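Local atomic coordinates of DUF1214 domain-containing protein (Burkholderia cenocepacia, PDB entry 6ANS), a protein that is of unknown function but belongs to the DUF1214 family and, in the crystal, holds a phosphate ion and a sodium ion. Residues I293-V298 / V374-R379; D302-Q307 / I363-V368; G336-I341 / S349-D354. One frame throughout, in Å; residues are numbered along the deposited sequence.

Contact 1: residues I293-V298 / V374-R379; sequences IDVDTV and VHPRTR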
loop_
_atom_site.group_PDB
_atom_site.type_symbol
_atom_site.label_atom_id
_atom_site.label_comp_id
_atom_site.label_asym_id
_atom_site.label_seq_id
_atom_site.Cartn_x
_atom_site.Cartn_y
_atom_site.Cartn_z
ATOM N N ILE A 293 4.816 -14.470 32.041
ATOM C CA ILE A 293 3.394 -14.155 32.103
ATOM C C ILE A 293 2.632 -15.451 32.334
ATOM O O ILE A 293 2.908 -16.461 31.675
ATOM C CB ILE A 293 2.913 -13.463 30.814
ATOM C CG1 ILE A 293 3.858 -12.318 30.421
ATOM C CG2 ILE A 293 1.483 -12.964 30.965
ATOM C CD1 ILE A 293 3.568 -11.733 29.045
ATOM N N ASP A 294 1.666 -15.419 33.257
ATOM C CA ASP A 294 0.895 -16.596 33.639
ATOM C C ASP A 294 -0.577 -16.251 33.750
ATOM O O ASP A 294 -0.938 -15.218 34.324
ATOM C CB ASP A 294 1.342 -17.163 34.990
ATOM C CG ASP A 294 2.640 -17.917 34.907
ATOM O OD1 ASP A 294 2.667 -18.993 34.279
ATOM O OD2 ASP A 294 3.640 -17.424 35.466
ATOM N N VAL A 295 -1.418 -17.142 33.233
ATOM C CA VAL A 295 -2.838 -17.190 33.559
ATOM C C VAL A 295 -3.119 -18.575 34.133
ATOM O O VAL A 295 -2.675 -19.585 33.573
ATOM C CB VAL A 295 -3.729 -16.888 32.337
ATOM C CG1 VAL A 295 -3.585 -15.417 31.929
ATOM C CG2 VAL A 295 -3.404 -17.813 31.167
ATOM N N ASP A 296 -3.780 -18.615 35.296
ATOM C CA ASP A 296 -3.970 -19.888 35.989
ATOM C C ASP A 296 -4.986 -20.768 35.280
ATOM O O ASP A 296 -4.870 -21.998 35.312
ATOM C CB ASP A 296 -4.381 -19.634 37.437
ATOM C CG ASP A 296 -3.287 -18.939 38.226
ATOM O OD1 ASP A 296 -2.107 -19.090 37.849
ATOM O OD2 ASP A 296 -3.601 -18.227 39.204
ATOM N N THR A 297 -5.978 -20.162 34.638
ATOM C CA THR A 297 -6.950 -20.864 33.818
ATOM C C THR A 297 -7.093 -20.104 32.508
ATOM O O THR A 297 -6.705 -18.939 32.403
ATOM C CB THR A 297 -8.325 -20.961 34.501
ATOM O OG1 THR A 297 -8.822 -19.640 34.751
ATOM C CG2 THR A 297 -8.237 -21.723 35.825
ATOM N N VAL A 298 -7.639 -20.771 31.503
ATOM C CA VAL A 298 -8.010 -20.132 30.245
ATOM C C VAL A 298 -9.533 -20.102 30.168
ATOM O O VAL A 298 -10.169 -21.164 30.186
ATOM C CB VAL A 298 -7.406 -20.854 29.033
ATOM C CG1 VAL A 298 -7.818 -20.151 27.749
ATOM C CG2 VAL A 298 -5.898 -20.899 29.155
ATOM N N VAL A 374 -9.687 -13.626 32.636
ATOM C CA VAL A 374 -8.699 -14.079 33.605
ATOM C C VAL A 374 -7.482 -13.174 33.455
ATOM O O VAL A 374 -6.955 -13.013 32.349
ATOM C CB VAL A 374 -8.332 -15.562 33.388
ATOM C CG1 VAL A 374 -7.190 -15.986 34.312
ATOM C CG2 VAL A 374 -9.577 -16.468 33.598
ATOM N N HIS A 375 -7.054 -12.571 34.558
ATOM C CA HIS A 375 -6.069 -11.494 34.507
ATOM C C HIS A 375 -4.658 -12.053 34.632
ATOM O O HIS A 375 -4.335 -12.652 35.663
ATOM C CB HIS A 375 -6.348 -10.494 35.611
ATOM C CG HIS A 375 -7.659 -9.790 35.452
ATOM N ND1 HIS A 375 -8.265 -9.625 34.225
ATOM C CD2 HIS A 375 -8.489 -9.224 36.361
ATOM C CE1 HIS A 375 -9.401 -8.969 34.381
ATOM N NE2 HIS A 375 -9.559 -8.710 35.667
ATOM N N PRO A 376 -3.790 -11.871 33.638
ATOM C CA PRO A 376 -2.432 -12.413 33.745
ATOM C C PRO A 376 -1.647 -11.789 34.892
ATOM O O PRO A 376 -1.794 -10.606 35.207
ATOM C CB PRO A 376 -1.800 -12.065 32.388
ATOM C CG PRO A 376 -2.958 -11.796 31.469
ATOM C CD PRO A 376 -4.010 -11.193 32.350
ATOM N N ARG A 377 -0.812 -12.608 35.519
ATOM C CA ARG A 377 0.225 -12.137 36.419
ATOM C C ARG A 377 1.566 -12.226 35.702
ATOM O O ARG A 377 1.733 -12.984 34.742
ATOM C CB ARG A 377 0.258 -12.955 37.714
ATOM C CG ARG A 377 0.340 -14.455 37.528
ATOM C CD ARG A 377 0.088 -15.204 38.855
ATOM N NE ARG A 377 0.054 -16.658 38.673
ATOM C CZ ARG A 377 1.144 -17.411 38.559
ATOM N NH1 ARG A 377 2.344 -16.847 38.619
ATOM N NH2 ARG A 377 1.043 -18.724 38.394
ATOM N N THR A 378 2.518 -11.413 36.161
ATOM C CA THR A 378 3.829 -11.323 35.542
ATOM C C THR A 378 4.900 -11.305 36.623
ATOM O O THR A 378 4.649 -10.920 37.767
ATOM C CB THR A 378 3.980 -10.057 34.689
ATOM O OG1 THR A 378 4.017 -8.915 35.554
ATOM C CG2 THR A 378 2.813 -9.912 33.704
ATOM N N ARG A 379 6.110 -11.714 36.240
ATOM C CA ARG A 379 7.287 -11.505 37.073
ATOM C C ARG A 379 8.517 -11.518 36.175
ATOM O O ARG A 379 8.515 -12.134 35.105
ATOM C CB ARG A 379 7.398 -12.550 38.187
ATOM C CG ARG A 379 7.721 -13.948 37.730
ATOM C CD ARG A 379 7.567 -14.945 38.878
ATOM N NE ARG A 379 8.137 -16.248 38.542
ATOM C CZ ARG A 379 7.501 -17.176 37.833
ATOM N NH1 ARG A 379 6.275 -16.933 37.382
ATOM N NH2 ARG A 379 8.093 -18.338 37.568
HETATM O O HOH W 1 4.252 -14.974 36.211
HETATM O O HOH W 2 -4.152 -15.718 36.857
#
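Strands 293-295 and 377-379 run antiparallel, at 153° and 4.8 Å apart at their closest. Asp294 and Arg377 form the hydrogen-bonded pair, with Asp294 N to Arg377 O and Arg377 N to Asp294 O both 2.9 Å. This is an edge pairing of a four-stranded mixed sheet, in which strand 377-382 is an outermost strand and 289-295 lies inside. On the face of Asp294 and Arg377 a salt-bridge network forms, which Asp296 of the following loop and Arg379 join. The guanidinium of Arg377 lies over Asp294, whose CB sits 3.6 Å above its plane and over its centre. Asp294 OD2 is 3.5 Å from Arg377 NH1, but well out of the guanidinium plane, which makes this a meeting of charges with no N-H aimed at the oxygen. Asp296 instead comes to the edge of the group. Its OD1 offers the syn lone pair to Arg377 NH2 at 3.2 Å, and a weaker bond runs from NE. Such a network would probably favour ionised aspartates. The Arg377 chain is extended from CG to NE, which carries the head across Asp294 to Asp296. Asp294 OD1 bonds Thr339 OG1 on the next strand. The opposite face is largely apolar, though Thr378 OG1 there bonds Asn257 O. Ile293 CG2 lies beside Pro376 CB, and Val295 CG1 packs on Pro376 CG at 3.7 Å, all facing Trp365 of strand 360-368. Beyond the strands, Val374 sets CG2 against Thr297 OG1 and CG1 against Thr297 O. A water accepts weakly from Asp296 N and donates to His375 O. At the far end, Arg379 NH1 meets Asp294 OD2 edge-on at 3.3 Å in a weak bond, and one water touches both atoms, 2.6 Å from OD2.

Contact 2: residues D302-Q307 / I363-V368; sequences DFWNVQ and ICWRWV. With PO4 (phosphate ion), chain E.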
loop_
_atom_site.group_PDB
_atom_site.type_symbol
_atom_site.label_atom_id
_atom_site.label_comp_id
_atom_site.label_asym_id
_atom_site.label_seq_id
_atom_site.Cartn_x
_atom_site.Cartn_y
_atom_site.Cartn_z
ATOM N N ASP A 302 -13.770 -17.359 22.235
ATOM C CA ASP A 302 -13.662 -17.636 20.810
ATOM C C ASP A 302 -12.234 -17.468 20.313
ATOM O O ASP A 302 -11.836 -18.128 19.348
ATOM C CB ASP A 302 -14.628 -16.734 20.033
ATOM C CG ASP A 302 -16.077 -16.913 20.490
ATOM O OD1 ASP A 302 -16.497 -18.074 20.665
ATOM O OD2 ASP A 302 -16.794 -15.913 20.672
ATOM N N PHE A 303 -11.447 -16.621 20.971
ATOM C CA PHE A 303 -10.081 -16.361 20.547
ATOM C C PHE A 303 -9.382 -15.616 21.671
ATOM O O PHE A 303 -10.026 -14.929 22.468
ATOM C CB PHE A 303 -10.046 -15.551 19.243
ATOM C CG PHE A 303 -8.666 -15.259 18.735
ATOM C CD1 PHE A 303 -8.013 -16.161 17.917
ATOM C CD2 PHE A 303 -8.030 -14.063 19.045
ATOM C CE1 PHE A 303 -6.736 -15.892 17.429
ATOM C CE2 PHE A 303 -6.752 -13.787 18.568
ATOM C CZ PHE A 303 -6.107 -14.701 17.755
ATOM N N TRP A 304 -8.070 -15.806 21.759
ATOM C CA TRP A 304 -7.244 -14.991 22.631
ATOM C C TRP A 304 -5.850 -14.943 22.033
ATOM O O TRP A 304 -5.450 -15.852 21.303
ATOM C CB TRP A 304 -7.225 -15.534 24.069
ATOM C CG TRP A 304 -6.392 -16.779 24.309
ATOM C CD1 TRP A 304 -6.842 -18.071 24.355
ATOM C CD2 TRP A 304 -4.992 -16.838 24.609
ATOM N NE1 TRP A 304 -5.803 -18.928 24.627
ATOM C CE2 TRP A 304 -4.657 -18.195 24.792
ATOM C CE3 TRP A 304 -3.983 -15.874 24.730
ATOM C CZ2 TRP A 304 -3.361 -18.613 25.081
ATOM C CZ3 TRP A 304 -2.691 -16.295 25.012
ATOM C CH2 TRP A 304 -2.396 -17.649 25.193
ATOM N N ASN A 305 -5.119 -13.873 22.323
ATOM C CA ASN A 305 -3.719 -13.840 21.935
ATOM C C ASN A 305 -2.995 -12.837 22.815
ATOM O O ASN A 305 -3.601 -12.137 23.632
ATOM C CB ASN A 305 -3.539 -13.540 20.433
ATOM C CG ASN A 305 -3.880 -12.085 20.032
ATOM O OD1 ASN A 305 -4.395 -11.272 20.818
ATOM N ND2 ASN A 305 -3.637 -11.784 18.761
ATOM N N VAL A 306 -1.678 -12.801 22.650
ATOM C CA VAL A 306 -0.826 -11.804 23.279
ATOM C C VAL A 306 0.283 -11.471 22.288
ATOM O O VAL A 306 0.812 -12.359 21.611
ATOM C CB VAL A 306 -0.269 -12.301 24.628
ATOM C CG1 VAL A 306 0.507 -13.608 24.449
ATOM C CG2 VAL A 306 0.590 -11.217 25.283
ATOM N N GLN A 307 0.610 -10.187 22.169
ATOM C CA GLN A 307 1.566 -9.748 21.170
ATOM C C GLN A 307 2.585 -8.811 21.796
ATOM O O GLN A 307 2.275 -8.074 22.736
ATOM C CB GLN A 307 0.870 -9.028 20.016
ATOM C CG GLN A 307 0.178 -7.722 20.447
ATOM C CD GLN A 307 -0.549 -7.051 19.299
ATOM O OE1 GLN A 307 -1.655 -7.452 18.947
ATOM N NE2 GLN A 307 0.070 -6.022 18.708
ATOM N N ILE A 363 2.992 -4.164 25.113
ATOM C CA ILE A 363 2.484 -5.529 25.053
ATOM C C ILE A 363 0.971 -5.467 25.207
ATOM O O ILE A 363 0.448 -4.636 25.960
ATOM C CB ILE A 363 3.158 -6.412 26.128
ATOM C CG1 ILE A 363 2.670 -7.856 26.066
ATOM C CG2 ILE A 363 2.899 -5.861 27.530
ATOM C CD1 ILE A 363 3.507 -8.775 26.926
ATOM N N CYS A 364 0.269 -6.338 24.475
ATOM C CA CYS A 364 -1.191 -6.391 24.478
ATOM C C CYS A 364 -1.686 -7.833 24.559
ATOM O O CYS A 364 -1.247 -8.692 23.786
ATOM C CB CYS A 364 -1.767 -5.725 23.218
ATOM S SG CYS A 364 -3.584 -5.856 23.023
ATOM N N TRP A 365 -2.624 -8.079 25.472
ATOM C CA TRP A 365 -3.298 -9.353 25.624
ATOM C C TRP A 365 -4.779 -9.156 25.323
ATOM O O TRP A 365 -5.363 -8.134 25.702
ATOM C CB TRP A 365 -3.096 -9.898 27.046
ATOM C CG TRP A 365 -3.576 -11.321 27.268
ATOM C CD1 TRP A 365 -4.867 -11.780 27.199
ATOM C CD2 TRP A 365 -2.770 -12.450 27.633
ATOM N NE1 TRP A 365 -4.906 -13.126 27.488
ATOM C CE2 TRP A 365 -3.635 -13.562 27.754
ATOM C CE3 TRP A 365 -1.404 -12.629 27.872
ATOM C CZ2 TRP A 365 -3.173 -14.836 28.085
ATOM C CZ3 TRP A 365 -0.947 -13.899 28.205
ATOM C CH2 TRP A 365 -1.833 -14.984 28.314
ATOM N N ARG A 366 -5.380 -10.119 24.619
ATOM C CA ARG A 366 -6.796 -10.066 24.265
ATOM C C ARG A 366 -7.504 -11.335 24.700
ATOM O O ARG A 366 -7.044 -12.434 24.383
ATOM C CB ARG A 366 -7.005 -9.914 22.762
ATOM C CG ARG A 366 -6.570 -8.585 22.168
ATOM C CD ARG A 366 -6.810 -8.643 20.660
ATOM N NE ARG A 366 -6.173 -7.535 19.967
ATOM C CZ ARG A 366 -4.875 -7.480 19.677
ATOM N NH1 ARG A 366 -4.069 -8.472 20.042
ATOM N NH2 ARG A 366 -4.380 -6.420 19.039
ATOM N N TRP A 367 -8.631 -11.182 25.394
ATOM C CA TRP A 367 -9.683 -12.194 25.415
ATOM C C TRP A 367 -10.779 -11.759 24.451
ATOM O O TRP A 367 -11.229 -10.611 24.501
ATOM C CB TRP A 367 -10.300 -12.390 26.805
ATOM C CG TRP A 367 -9.365 -12.724 27.931
ATOM C CD1 TRP A 367 -9.169 -11.998 29.069
ATOM C CD2 TRP A 367 -8.530 -13.885 28.051
ATOM N NE1 TRP A 367 -8.261 -12.628 29.886
ATOM C CE2 TRP A 367 -7.851 -13.787 29.282
ATOM C CE3 TRP A 367 -8.288 -14.991 27.235
ATOM C CZ2 TRP A 367 -6.938 -14.754 29.714
ATOM C CZ3 TRP A 367 -7.379 -15.952 27.665
ATOM C CH2 TRP A 367 -6.714 -15.822 28.893
ATOM N N VAL A 368 -11.191 -12.659 23.563
ATOM C CA VAL A 368 -12.273 -12.400 22.615
ATOM C C VAL A 368 -13.448 -13.312 22.961
ATOM O O VAL A 368 -13.339 -14.547 22.889
ATOM C CB VAL A 368 -11.816 -12.604 21.163
ATOM C CG1 VAL A 368 -12.943 -12.272 20.197
ATOM C CG2 VAL A 368 -10.591 -11.730 20.865
HETATM P P PO4 E . -7.842 -4.919 17.878
HETATM O O1 PO4 E . -8.128 -6.196 18.630
HETATM O O2 PO4 E . -6.403 -4.583 18.115
HETATM O O3 PO4 E . -8.120 -5.071 16.404
HETATM O O4 PO4 E . -8.755 -3.862 18.445
#
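Trp304, Trp365 and Trp367 interlock on one face of the antiparallel pair 303-307 and 363-368. Trp304 lies nearly parallel to Trp365, planes 8° apart, but slid so far that the six-membered rings barely overlap. Its CZ3 rests 3.4 Å from Trp365 CZ2. Trp367 is tilted and pushes CZ3 over the other end of the Trp304 indole, while its CE3 lies against Trp304 CB at 3.4 Å. Val306 fills the next hollow, with CB against Trp365 CE3.

The other face has an apolar end and a polar middle. In a classic beta bulge Asp302 and Phe303 both face Val368, whose O takes the N-H of Asp302 and, weakly, that of Phe303. Val368 CG2 meets the edge of the Phe303 ring. Arg366 lies beside Asn305, its chain extended. NH1 and NH2 both grip Gln307 OE1, at 2.8 and 2.9 Å, from one face of the amide; Gln307 NE2 bonds Asn309 OD1. NH1 also bonds Asn305 OD1. Arg366 NE reaches O1 of a phosphate, probably from the crystallisation liquor, at 2.7 Å. Tyr278, Tyr111 and Arg194 also hydrogen-bond this ion. The amide oxygens fix the guanidinium's rotation and probably leave its charge available, consistent with an anion-binding pocket.

Contact 3: residues G336-I341 / S349-D354; sequences GGVTVI and SANWLD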
loop_
_atom_site.group_PDB
_atom_site.type_symbol
_atom_site.label_atom_id
_atom_site.label_comp_id
_atom_site.label_asym_id
_atom_site.label_seq_id
_atom_site.Cartn_x
_atom_site.Cartn_y
_atom_site.Cartn_z
ATOM N N GLY A 336 -3.707 -26.940 33.105
ATOM C CA GLY A 336 -4.630 -26.131 32.332
ATOM C C GLY A 336 -4.271 -24.662 32.194
ATOM O O GLY A 336 -4.869 -23.969 31.355
ATOM N N GLY A 337 -3.319 -24.158 32.969
ATOM C CA GLY A 337 -2.882 -22.784 32.804
ATOM C C GLY A 337 -2.053 -22.611 31.542
ATOM O O GLY A 337 -1.787 -23.547 30.785
ATOM N N VAL A 338 -1.668 -21.364 31.293
ATOM C CA VAL A 338 -0.816 -21.025 30.164
ATOM C C VAL A 338 0.272 -20.077 30.645
ATOM O O VAL A 338 -0.003 -19.106 31.368
ATOM C CB VAL A 338 -1.611 -20.406 29.000
ATOM C CG1 VAL A 338 -0.666 -19.840 27.974
ATOM C CG2 VAL A 338 -2.484 -21.475 28.333
ATOM N N THR A 339 1.506 -20.373 30.249
ATOM C CA THR A 339 2.657 -19.529 30.503
ATOM C C THR A 339 3.201 -19.052 29.163
ATOM O O THR A 339 3.247 -19.820 28.192
ATOM C CB THR A 339 3.732 -20.285 31.291
ATOM O OG1 THR A 339 3.181 -20.741 32.535
ATOM C CG2 THR A 339 4.899 -19.377 31.601
ATOM N N VAL A 340 3.559 -17.768 29.110
ATOM C CA VAL A 340 4.177 -17.133 27.949
ATOM C C VAL A 340 5.401 -16.361 28.432
ATOM O O VAL A 340 5.302 -15.558 29.369
ATOM C CB VAL A 340 3.203 -16.180 27.226
ATOM C CG1 VAL A 340 3.891 -15.530 26.044
ATOM C CG2 VAL A 340 1.942 -16.913 26.778
ATOM N N ILE A 341 6.537 -16.560 27.764
ATOM C CA ILE A 341 7.809 -15.981 28.187
ATOM C C ILE A 341 8.273 -14.971 27.146
ATOM O O ILE A 341 8.409 -15.309 25.965
ATOM C CB ILE A 341 8.881 -17.063 28.382
ATOM C CG1 ILE A 341 8.373 -18.183 29.296
ATOM C CG2 ILE A 341 10.174 -16.433 28.874
ATOM C CD1 ILE A 341 8.469 -17.883 30.765
ATOM N N SER A 349 10.971 -25.340 25.577
ATOM C CA SER A 349 9.842 -25.345 24.651
ATOM C C SER A 349 8.668 -24.491 25.139
ATOM O O SER A 349 7.523 -24.718 24.742
ATOM C CB SER A 349 9.392 -26.779 24.380
ATOM O OG SER A 349 8.977 -27.402 25.577
ATOM N N ALA A 350 8.932 -23.491 25.978
ATOM C CA ALA A 350 7.862 -22.624 26.462
ATOM C C ALA A 350 7.308 -21.749 25.341
ATOM O O ALA A 350 7.975 -21.483 24.336
ATOM C CB ALA A 350 8.366 -21.737 27.603
ATOM N N ASN A 351 6.051 -21.329 25.511
ATOM C CA ASN A 351 5.476 -20.305 24.651
ATOM C C ASN A 351 6.299 -19.030 24.781
ATOM O O ASN A 351 6.628 -18.605 25.891
ATOM C CB ASN A 351 4.022 -20.039 25.032
ATOM C CG ASN A 351 3.179 -21.304 25.022
ATOM O OD1 ASN A 351 3.217 -22.069 24.065
ATOM N ND2 ASN A 351 2.404 -21.519 26.082
ATOM N N TRP A 352 6.638 -18.423 23.645
ATOM C CA TRP A 352 7.717 -17.449 23.604
ATOM C C TRP A 352 7.336 -16.217 22.794
ATOM O O TRP A 352 6.775 -16.329 21.701
ATOM C CB TRP A 352 8.968 -18.108 23.008
ATOM C CG TRP A 352 10.141 -17.216 22.840
ATOM C CD1 TRP A 352 10.641 -16.336 23.748
ATOM C CD2 TRP A 352 10.968 -17.110 21.676
ATOM N NE1 TRP A 352 11.739 -15.696 23.228
ATOM C CE2 TRP A 352 11.961 -16.156 21.957
ATOM C CE3 TRP A 352 10.975 -17.749 20.429
ATOM C CZ2 TRP A 352 12.950 -15.810 21.034
ATOM C CZ3 TRP A 352 11.957 -17.405 19.514
ATOM C CH2 TRP A 352 12.928 -16.440 19.820
ATOM N N LEU A 353 7.659 -15.042 23.329
ATOM C CA LEU A 353 7.634 -13.788 22.584
ATOM C C LEU A 353 9.065 -13.259 22.477
ATOM O O LEU A 353 9.707 -12.988 23.499
ATOM C CB LEU A 353 6.715 -12.762 23.256
ATOM C CG LEU A 353 5.259 -13.186 23.443
ATOM C CD1 LEU A 353 4.455 -12.103 24.135
ATOM C CD2 LEU A 353 4.597 -13.598 22.106
ATOM N N ASP A 354 9.557 -13.116 21.242
ATOM C CA ASP A 354 10.936 -12.712 20.968
ATOM C C ASP A 354 11.071 -11.195 21.098
ATOM O O ASP A 354 10.347 -10.450 20.429
ATOM C CB ASP A 354 11.320 -13.163 19.555
ATOM C CG ASP A 354 12.779 -12.890 19.206
ATOM O OD1 ASP A 354 13.472 -12.143 19.937
ATOM O OD2 ASP A 354 13.230 -13.423 18.169
#
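Asn351 reaches back along strand 338-341 and crosses both Val338 and Val340 at about a right angle. Its CG stands anti to the carbonyl carbon (chi1 -55°), which brings ND2 to Thr339 O at 2.8 Å. That oxygen lies close to the amide plane. ND2 also bonds Arg331 O, so two backbone carbonyls hold the amide. Val338 CG1 and Val340 CG2 pack against Asn351, the latter 4.1 Å from its CB. Further along the same face Val340 turns CG1 obliquely against Leu353, meeting CG at 3.8 Å. The two strands are parallel neighbours, 27° apart, at the border of the four-stranded mixed sheet, where 351-354 is an outermost strand. They are joined by a short connection. The ladder is brief: Ile341 N bonds Asn351 O, and Leu353 N bonds Ile341 O, each at 2.8 Å. On the reverse face Ile341 extends CG1 to the methyl of Ala350, 3.9 Å away. Trp352 also lies on this reverse face and brings the edge of its ring to Ile341 O, with CD1 3.3 Å from it. Its indole NE1 bonds Ala343 O further along the neighbouring strand. Leu353, on the Val340 side, goes on to touch Val306 of strand 303-309.

Contacts 1 and 3 belong to one mixed sheet, ordered 351-354, 338-343, 289-295, 377-382, and lie on its two outer sides. Their centres are about 11 Å apart. Contact 2 lies in a separate antiparallel sheet, its centre about 12 Å from that of contact 1 and about 13 Å from that of contact 3. The sheets meet mainly through apolar side chains: Ile293 on Ile363 and Trp365, Pro376 on Trp365, Val338 on Trp304, Val340 on Val306. Trp367 NE1 also bonds Val374 O. Contact 3 is nested within contact 2, and that within contact 1. The chain changes sheet from 289-295 to 303-309 and again from 360-368 to 377-382. The phosphate lies beyond contact 2 from the mixed sheet.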